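Local coordinates for austinoid biosynthesis clusters protein H (Emericella nidulans FGSC A4, PDB 5X9K) that takes part in the biosynthesis of the fungal meroterpenoids austinol and dehydroaustinol, working as a homodimer of the Trt14 isomerase family, at residues Thr57-Pro62 with Asp143-Ala148; Ala106-Leu111 with Val129-Ile134. All blocks are in the same frame, centred on the assembly; numbering follows the deposited sequence.

Contact 1 of 2, residues Thr57-Pro62 with Asp143-Ala148; sequences TLRSFP and DFFQFA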
ATOM      1  N   THR A  57     -14.223  -6.292   7.173  1.00 20.14           N
ATOM      2  CA  THR A  57     -12.945  -6.995   7.172  1.00 23.05           C
ATOM      3  C   THR A  57     -11.840  -5.947   7.191  1.00 20.51           C
ATOM      4  O   THR A  57     -11.827  -5.057   6.337  1.00 22.11           O
ATOM      5  CB  THR A  57     -12.813  -7.871   5.922  1.00 26.65           C
ATOM      6  OG1 THR A  57     -13.880  -8.835   5.875  1.00 28.57           O
ATOM      7  CG2 THR A  57     -11.470  -8.596   5.903  1.00 25.27           C
ATOM      8  N   LEU A  58     -10.938  -6.028   8.167  1.00 16.67           N
ATOM      9  CA  LEU A  58      -9.735  -5.201   8.157  1.00 20.87           C
ATOM     10  C   LEU A  58      -8.572  -6.042   7.649  1.00 22.78           C
ATOM     11  O   LEU A  58      -8.315  -7.125   8.179  1.00 22.37           O
ATOM     12  CB  LEU A  58      -9.424  -4.639   9.547  1.00 20.61           C
ATOM     13  CG  LEU A  58     -10.454  -3.642  10.082  1.00 21.54           C
ATOM     14  CD1 LEU A  58     -11.590  -4.336  10.821  1.00 25.99           C
ATOM     15  CD2 LEU A  58      -9.805  -2.597  10.950  1.00 25.60           C
ATOM     16  N   ARG A  59      -7.890  -5.560   6.609  1.00 16.15           N
ATOM     17  CA  ARG A  59      -6.758  -6.269   6.020  1.00 23.53           C
ATOM     18  C   ARG A  59      -5.513  -5.415   6.196  1.00 21.58           C
ATOM     19  O   ARG A  59      -5.515  -4.235   5.826  1.00 18.49           O
ATOM     20  CB  ARG A  59      -6.971  -6.546   4.533  1.00 24.84           C
ATOM     21  CG  ARG A  59      -8.330  -7.044   4.173  1.00 26.28           C
ATOM     22  CD  ARG A  59      -8.443  -7.214   2.667  1.00 28.55           C
ATOM     23  NE  ARG A  59      -9.769  -7.699   2.325  1.00 26.62           N
ATOM     24  CZ  ARG A  59     -10.047  -8.935   1.928  1.00 36.17           C
ATOM     25  NH1 ARG A  59      -9.077  -9.840   1.786  1.00 31.35           N
ATOM     26  NH2 ARG A  59     -11.305  -9.256   1.657  1.00 39.34           N
ATOM     27  N   SER A  60      -4.445  -6.006   6.722  1.00 20.27           N
ATOM     28  CA  SER A  60      -3.249  -5.243   7.058  1.00 17.96           C
ATOM     29  C   SER A  60      -2.033  -5.886   6.409  1.00 20.38           C
ATOM     30  O   SER A  60      -1.716  -7.046   6.694  1.00 20.26           O
ATOM     31  CB  SER A  60      -3.065  -5.160   8.573  1.00 28.07           C
ATOM     32  OG  SER A  60      -4.195  -4.529   9.151  1.00 31.15           O
ATOM     33  N   PHE A  61      -1.356  -5.118   5.574  1.00 16.75           N
ATOM     34  CA  PHE A  61      -0.197  -5.555   4.797  1.00 17.59           C
ATOM     35  C   PHE A  61       0.929  -4.545   4.987  1.00 15.58           C
ATOM     36  O   PHE A  61       0.698  -3.443   5.476  1.00 14.56           O
ATOM     37  CB  PHE A  61      -0.603  -5.671   3.324  1.00 14.77           C
ATOM     38  CG  PHE A  61      -1.613  -6.732   3.092  1.00 18.87           C
ATOM     39  CD1 PHE A  61      -1.241  -8.069   3.176  1.00 17.70           C
ATOM     40  CD2 PHE A  61      -2.945  -6.414   2.855  1.00 16.63           C
ATOM     41  CE1 PHE A  61      -2.174  -9.077   2.971  1.00 19.70           C
ATOM     42  CE2 PHE A  61      -3.885  -7.419   2.667  1.00 18.32           C
ATOM     43  CZ  PHE A  61      -3.494  -8.753   2.728  1.00 21.10           C
ATOM     44  N   PRO A  62       2.179  -4.924   4.649  1.00 17.40           N
ATOM     45  CA  PRO A  62       2.701  -6.185   4.109  1.00 19.10           C
ATOM     46  C   PRO A  62       2.498  -7.361   5.052  1.00 20.45           C
ATOM     47  O   PRO A  62       2.363  -7.157   6.264  1.00 22.21           O
ATOM     48  CB  PRO A  62       4.213  -5.923   3.946  1.00 21.89           C
ATOM     49  CG  PRO A  62       4.411  -4.459   4.123  1.00 20.45           C
ATOM     50  CD  PRO A  62       3.258  -3.962   4.948  1.00 17.52           C
ATOM     51  N   ASP A 143     -14.902  -2.969   3.880  1.00 17.76           N
ATOM     52  CA  ASP A 143     -13.608  -3.624   3.746  1.00 20.33           C
ATOM     53  C   ASP A 143     -12.542  -2.545   3.844  1.00 17.58           C
ATOM     54  O   ASP A 143     -12.584  -1.558   3.110  1.00 17.81           O
ATOM     55  CB  ASP A 143     -13.511  -4.406   2.437  1.00 18.34           C
ATOM     56  CG  ASP A 143     -12.383  -5.441   2.455  1.00 26.34           C
ATOM     57  OD1 ASP A 143     -11.196  -5.046   2.467  1.00 23.42           O
ATOM     58  OD2 ASP A 143     -12.686  -6.656   2.477  1.00 29.08           O
ATOM     59  N   PHE A 144     -11.624  -2.712   4.786  1.00 16.42           N
ATOM     60  CA  PHE A 144     -10.625  -1.708   5.157  1.00 16.28           C
ATOM     61  C   PHE A 144      -9.266  -2.364   4.918  1.00 16.99           C
ATOM     62  O   PHE A 144      -8.764  -3.095   5.775  1.00 14.53           O
ATOM     63  CB  PHE A 144     -10.830  -1.277   6.622  1.00 15.90           C
ATOM     64  CG  PHE A 144      -9.808  -0.297   7.151  1.00 15.14           C
ATOM     65  CD1 PHE A 144      -8.945   0.405   6.301  1.00 13.08           C
ATOM     66  CD2 PHE A 144      -9.726  -0.063   8.515  1.00 19.89           C
ATOM     67  CE1 PHE A 144      -8.014   1.290   6.811  1.00 16.26           C
ATOM     68  CE2 PHE A 144      -8.799   0.842   9.034  1.00 22.46           C
ATOM     69  CZ  PHE A 144      -7.939   1.513   8.178  1.00 19.52           C
ATOM     70  N   PHE A 145      -8.699  -2.116   3.734  1.00 14.38           N
ATOM     71  CA  PHE A 145      -7.354  -2.561   3.371  1.00 15.79           C
ATOM     72  C   PHE A 145      -6.375  -1.451   3.725  1.00 15.12           C
ATOM     73  O   PHE A 145      -6.608  -0.283   3.398  1.00 13.79           O
ATOM     74  CB  PHE A 145      -7.302  -2.897   1.866  1.00 12.41           C
ATOM     75  CG  PHE A 145      -5.901  -3.086   1.279  1.00 16.44           C
ATOM     76  CD1 PHE A 145      -5.075  -1.998   1.005  1.00 13.13           C
ATOM     77  CD2 PHE A 145      -5.463  -4.349   0.910  1.00 18.49           C
ATOM     78  CE1 PHE A 145      -3.798  -2.183   0.412  1.00 14.03           C
ATOM     79  CE2 PHE A 145      -4.201  -4.538   0.326  1.00 15.95           C
ATOM     80  CZ  PHE A 145      -3.373  -3.452   0.083  1.00 15.59           C
ATOM     81  N   GLN A 146      -5.294  -1.800   4.401  1.00 13.77           N
ATOM     82  CA  GLN A 146      -4.202  -0.849   4.553  1.00 12.26           C
ATOM     83  C   GLN A 146      -2.882  -1.527   4.249  1.00 16.16           C
ATOM     84  O   GLN A 146      -2.681  -2.701   4.572  1.00 15.47           O
ATOM     85  CB  GLN A 146      -4.179  -0.229   5.944  1.00 15.79           C
ATOM     86  CG  GLN A 146      -3.697  -1.116   7.036  1.00 21.09           C
ATOM     87  CD  GLN A 146      -3.700  -0.391   8.352  1.00 29.27           C
ATOM     88  OE1 GLN A 146      -2.816   0.425   8.622  1.00 29.06           O
ATOM     89  NE2 GLN A 146      -4.711  -0.657   9.171  1.00 25.50           N
ATOM     90  N   PHE A 147      -2.011  -0.798   3.568  1.00 12.38           N
ATOM     91  CA  PHE A 147      -0.662  -1.254   3.266  1.00 13.32           C
ATOM     92  C   PHE A 147       0.228  -0.248   3.964  1.00 11.27           C
ATOM     93  O   PHE A 147       0.253   0.930   3.588  1.00 12.90           O
ATOM     94  CB  PHE A 147      -0.406  -1.321   1.760  1.00 13.79           C
ATOM     95  CG  PHE A 147       0.865  -2.063   1.382  1.00 12.98           C
ATOM     96  CD1 PHE A 147       2.107  -1.527   1.670  1.00 14.59           C
ATOM     97  CD2 PHE A 147       0.795  -3.284   0.715  1.00 14.95           C
ATOM     98  CE1 PHE A 147       3.270  -2.200   1.315  1.00 16.46           C
ATOM     99  CE2 PHE A 147       1.960  -3.975   0.344  1.00 13.78           C
ATOM    100  CZ  PHE A 147       3.202  -3.416   0.652  1.00 15.67           C
ATOM    101  N   ALA A 148       0.910  -0.702   5.012  1.00 15.09           N
ATOM    102  CA  ALA A 148       1.593   0.189   5.930  1.00 17.08           C
ATOM    103  C   ALA A 148       3.044   0.396   5.513  1.00 14.97           C
ATOM    104  O   ALA A 148       3.622  -0.384   4.746  1.00 14.24           O
ATOM    105  CB  ALA A 148       1.539  -0.371   7.350  1.00 18.67           C
TER

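Contact 2 of 2, residues Ala106-Leu111 with Val129-Ile134; sequences ARKVVL and VYILQI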
ATOM      1  N   ALA A 106     -17.163  -0.954  -7.997  1.00 17.82           N
ATOM      2  CA  ALA A 106     -16.792  -1.745  -6.829  1.00 20.13           C
ATOM      3  C   ALA A 106     -17.016  -1.032  -5.494  1.00 17.43           C
ATOM      4  O   ALA A 106     -16.827  -1.663  -4.449  1.00 18.19           O
ATOM      5  CB  ALA A 106     -15.319  -2.141  -6.923  1.00 17.95           C
ATOM      6  N   ARG A 107     -17.351   0.255  -5.501  1.00 15.11           N
ATOM      7  CA  ARG A 107     -17.514   1.050  -4.277  1.00 15.30           C
ATOM      8  C   ARG A 107     -16.200   1.141  -3.498  1.00 17.25           C
ATOM      9  O   ARG A 107     -16.180   1.037  -2.273  1.00 19.90           O
ATOM     10  CB  ARG A 107     -18.633   0.490  -3.386  1.00 18.22           C
ATOM     11  CG  ARG A 107     -19.948   0.264  -4.139  1.00 21.78           C
ATOM     12  CD  ARG A 107     -21.109  -0.060  -3.191  1.00 18.70           C
ATOM     13  NE  ARG A 107     -20.799  -1.186  -2.331  1.00 20.31           N
ATOM     14  CZ  ARG A 107     -20.828  -2.453  -2.731  1.00 26.17           C
ATOM     15  NH1 ARG A 107     -21.183  -2.748  -3.974  1.00 31.92           N
ATOM     16  NH2 ARG A 107     -20.518  -3.424  -1.891  1.00 23.67           N
ATOM     17  N   LYS A 108     -15.094   1.339  -4.217  1.00 14.13           N
ATOM     18  CA  LYS A 108     -13.763   1.353  -3.616  1.00 17.07           C
ATOM     19  C   LYS A 108     -13.066   2.684  -3.863  1.00 15.76           C
ATOM     20  O   LYS A 108     -13.122   3.247  -4.965  1.00 16.57           O
ATOM     21  CB  LYS A 108     -12.910   0.196  -4.153  1.00 15.68           C
ATOM     22  CG  LYS A 108     -13.362  -1.164  -3.636  1.00 19.33           C
ATOM     23  CD  LYS A 108     -12.431  -2.290  -4.095  1.00 21.29           C
ATOM     24  CE  LYS A 108     -13.111  -3.649  -3.997  1.00 33.45           C
ATOM     25  NZ  LYS A 108     -12.327  -4.616  -3.182  1.00 45.54           N
ATOM     26  N   VAL A 109     -12.419   3.188  -2.817  1.00 13.46           N
ATOM     27  CA  VAL A 109     -11.648   4.417  -2.871  1.00 15.62           C
ATOM     28  C   VAL A 109     -10.240   4.081  -2.420  1.00 12.31           C
ATOM     29  O   VAL A 109     -10.055   3.505  -1.341  1.00 15.95           O
ATOM     30  CB  VAL A 109     -12.241   5.514  -1.976  1.00 14.50           C
ATOM     31  CG1 VAL A 109     -11.357   6.733  -2.021  1.00 13.91           C
ATOM     32  CG2 VAL A 109     -13.713   5.847  -2.386  1.00 14.35           C
ATOM     33  N   VAL A 110      -9.258   4.440  -3.234  1.00 12.21           N
ATOM     34  CA  VAL A 110      -7.850   4.182  -2.938  1.00 12.90           C
ATOM     35  C   VAL A 110      -7.185   5.506  -2.599  1.00 13.10           C
ATOM     36  O   VAL A 110      -7.287   6.472  -3.369  1.00 12.47           O
ATOM     37  CB  VAL A 110      -7.133   3.501  -4.115  1.00 15.34           C
ATOM     38  CG1 VAL A 110      -5.687   3.181  -3.722  1.00 12.98           C
ATOM     39  CG2 VAL A 110      -7.853   2.221  -4.492  1.00 14.97           C
ATOM     40  N   LEU A 111      -6.486   5.548  -1.460  1.00 11.36           N
ATOM     41  CA  LEU A 111      -5.902   6.785  -0.957  1.00 10.42           C
ATOM     42  C   LEU A 111      -4.462   6.558  -0.538  1.00 12.37           C
ATOM     43  O   LEU A 111      -4.157   5.574   0.139  1.00 13.85           O
ATOM     44  CB  LEU A 111      -6.677   7.314   0.246  1.00 13.20           C
ATOM     45  CG  LEU A 111      -8.141   7.673   0.007  1.00 14.93           C
ATOM     46  CD1 LEU A 111      -8.854   7.902   1.323  1.00 13.71           C
ATOM     47  CD2 LEU A 111      -8.222   8.920  -0.871  1.00 15.05           C
ATOM     48  N   VAL A 129      -1.105   3.072   2.030  1.00 13.09           N
ATOM     49  CA  VAL A 129      -2.149   3.025   1.016  1.00 13.59           C
ATOM     50  C   VAL A 129      -3.377   2.425   1.688  1.00 13.24           C
ATOM     51  O   VAL A 129      -3.310   1.327   2.252  1.00 13.86           O
ATOM     52  CB  VAL A 129      -1.726   2.215  -0.216  1.00 15.58           C
ATOM     53  CG1 VAL A 129      -2.861   2.175  -1.243  1.00 11.73           C
ATOM     54  CG2 VAL A 129      -0.461   2.829  -0.848  1.00 13.58           C
ATOM     55  N   TYR A 130      -4.479   3.163   1.676  1.00 11.15           N
ATOM     56  CA  TYR A 130      -5.756   2.624   2.110  1.00 11.49           C
ATOM     57  C   TYR A 130      -6.555   2.257   0.874  1.00 11.18           C
ATOM     58  O   TYR A 130      -6.622   3.036  -0.080  1.00 12.32           O
ATOM     59  CB  TYR A 130      -6.554   3.647   2.928  1.00 13.38           C
ATOM     60  CG  TYR A 130      -6.194   3.778   4.393  1.00 15.87           C
ATOM     61  CD1 TYR A 130      -5.092   3.127   4.940  1.00 16.47           C
ATOM     62  CD2 TYR A 130      -6.995   4.543   5.240  1.00 15.05           C
ATOM     63  CE1 TYR A 130      -4.798   3.246   6.302  1.00 14.15           C
ATOM     64  CE2 TYR A 130      -6.707   4.677   6.566  1.00 16.55           C
ATOM     65  CZ  TYR A 130      -5.621   4.033   7.101  1.00 15.87           C
ATOM     66  OH  TYR A 130      -5.366   4.178   8.442  1.00 18.02           O
ATOM     67  N   ILE A 131      -7.187   1.091   0.895  1.00 12.44           N
ATOM     68  CA  ILE A 131      -8.240   0.762  -0.077  1.00 13.41           C
ATOM     69  C   ILE A 131      -9.521   0.530   0.712  1.00 12.54           C
ATOM     70  O   ILE A 131      -9.636  -0.465   1.436  1.00 13.69           O
ATOM     71  CB  ILE A 131      -7.894  -0.461  -0.933  1.00 17.58           C
ATOM     72  CG1 ILE A 131      -6.612  -0.210  -1.731  1.00 14.32           C
ATOM     73  CG2 ILE A 131      -9.048  -0.770  -1.878  1.00 14.64           C
ATOM     74  CD1 ILE A 131      -6.104  -1.424  -2.493  1.00 17.00           C
ATOM     75  N   LEU A 132     -10.493   1.429   0.559  1.00 13.46           N
ATOM     76  CA  LEU A 132     -11.723   1.392   1.345  1.00 13.37           C
ATOM     77  C   LEU A 132     -12.878   0.992   0.439  1.00 14.96           C
ATOM     78  O   LEU A 132     -13.128   1.657  -0.574  1.00 18.01           O
ATOM     79  CB  LEU A 132     -11.996   2.750   1.991  1.00 12.13           C
ATOM     80  CG  LEU A 132     -10.815   3.313   2.802  1.00 11.70           C
ATOM     81  CD1 LEU A 132     -11.131   4.682   3.368  1.00 16.23           C
ATOM     82  CD2 LEU A 132     -10.438   2.353   3.910  1.00 13.22           C
ATOM     83  N   GLN A 133     -13.563  -0.097   0.802  1.00 17.61           N
ATOM     84  CA  GLN A 133     -14.794  -0.523   0.138  1.00 16.35           C
ATOM     85  C   GLN A 133     -15.978  -0.051   0.971  1.00 13.56           C
ATOM     86  O   GLN A 133     -16.075  -0.384   2.154  1.00 17.11           O
ATOM     87  CB  GLN A 133     -14.846  -2.043  -0.019  1.00 19.29           C
ATOM     88  CG  GLN A 133     -16.050  -2.586  -0.831  1.00 21.34           C
ATOM     89  CD  GLN A 133     -16.015  -4.106  -0.954  1.00 24.25           C
ATOM     90  OE1 GLN A 133     -15.015  -4.673  -1.370  1.00 28.10           O
ATOM     91  NE2 GLN A 133     -17.102  -4.770  -0.560  1.00 23.80           N
ATOM     92  N   ILE A 134     -16.883   0.701   0.349  1.00 17.35           N
ATOM     93  CA  ILE A 134     -18.042   1.258   1.038  1.00 15.95           C
ATOM     94  C   ILE A 134     -19.228   0.320   0.835  1.00 16.94           C
ATOM     95  O   ILE A 134     -19.311  -0.383  -0.180  1.00 18.31           O
ATOM     96  CB  ILE A 134     -18.335   2.678   0.519  1.00 14.80           C
ATOM     97  CG1 ILE A 134     -17.066   3.539   0.548  1.00 17.64           C
ATOM     98  CG2 ILE A 134     -19.470   3.338   1.299  1.00 18.18           C
ATOM     99  CD1 ILE A 134     -16.391   3.543   1.899  1.00 17.64           C
TER

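Contact 1 of 2, residues Thr57-Pro62 with Asp143-Ala148
R59 grips D143 side-on, the two side chains crossing at about a right angle over one face of a parallel strand pair, the one parallel pairing in an otherwise antiparallel sheet. R59 is level with F145, but its extended chain runs back toward D143, whose CG is anti to the backbone N (chi1 -162°). In the resulting salt bridge NE of R59 bonds to OD1 of D143 at 3.0 Å and NH2 of R59 to OD2 of D143 at 3.1 Å; NE also reaches OD2, which thus accepts two N-H groups. The planes, 19° apart, are nearly coplanar, and the carboxylate uses its syn sides. CG2 of T57 lies 3.9 Å above the guanidinium plane of R59, toward the rim, an apolar neighbour for one face while the acid meets the edge.

Further along this face the rings of F61 and F145 lean together, CD2 of F61 3.4 Å from CE2 of F145, planes inclined by 36°. P62, entered through a cis peptide, lays its CD over the face of F147, 4.3 Å from the ring centroid, as a CH-pi contact.

L58 and F144 point to the other face, CD2 of L58 touching CD2 of F144 at 3.5 Å; Y130 and F36 meet the F144 ring edge-to-face.

R59 donates its N-H to O of F144 and accepts from N of Q146; F61 donates to O of Q146 and accepts from N of A148, as parallel strands do. The chemistry implies two roles: a directional ion pair fixes the partly exposed end, while the buried F61 and F145 rings receive H112 of the second subunit edge-to-face, making this face part of the dimer interface.

Contact 2 of 2, residues Ala106-Leu111 with Val129-Ile134
V110 and I131 lie side by side on the antiparallel hairpin formed by strands 108-119 and 122-134, CG2 of V110 3.9 Å from CG1 of I131. They are a non-hydrogen-bonded pair, and beta-branched residues suit such extended strands. V110 also touches diagonally, its CG1 3.9 Å from CG1 of V129. On the opposite face V109, L111 and L132 supply plain hydrocarbon, with CD1 of L111 a looser 4.4 Å from CD1 of L132.

The backbone holds this register through two reciprocal pairs: V109 and L132 exchange N-H and C=O, as do L111 and Y130. At the open end, N of I134 bonds to O of R107 at 2.7 Å, just before the strand proper begins.

Two residues, R107 and K108, stand against the single residue D103 of the adjoining strand, a G1 beta bulge; R107 takes the positive phi (63°) that glycine more often occupies at such a place. The R107 chain is bent at chi3, and its NE donates a hydrogen bond to O of I134 (2.7 Å), tilted from the carbonyl plane. Its long arm thus ties the bulge to the end of the partner strand. On the V110 face, the K108 amine makes a weak bond with the Q133 amide, NZ of K108 3.2 Å from OE1 of Q133.

Farther out, V101 of the second subunit packs on K108, V110 and I131, a neighbour that suits the two aliphatic residues and the methylene chain of the lysine. L29 and F36 of helix 26-38 cover I134 and L132. The guanidinium of R107 and the amide of Q133 stand almost perpendicular, at 85°, yet E142 joins them: its OE2 receives both NH2 of R107, in a salt bridge, and NE2 of Q133.

How the contacts relate
Both contacts belong to one curved mixed sheet, in which strands 122-134 and 141-148 are neighbours: F147 N lies 2.8 Å from V129 O, and D143 O 2.9 Å from Q133 N, both probable hydrogen bonds. Contact 1 is parallel and joins strands distant in sequence; contact 2 is antiparallel and local to a hairpin. Each is partly buried: one apolar face meets helix 26-38, the other the second subunit, and charged groups gather at one end. Contact 1 lies nearer the chain centre and depends on aromatic rings, whereas contact 2 is mainly aliphatic. F144 packs on L132 between them. The curved sheet with helices on one face is consistent with an NTF2-like fold.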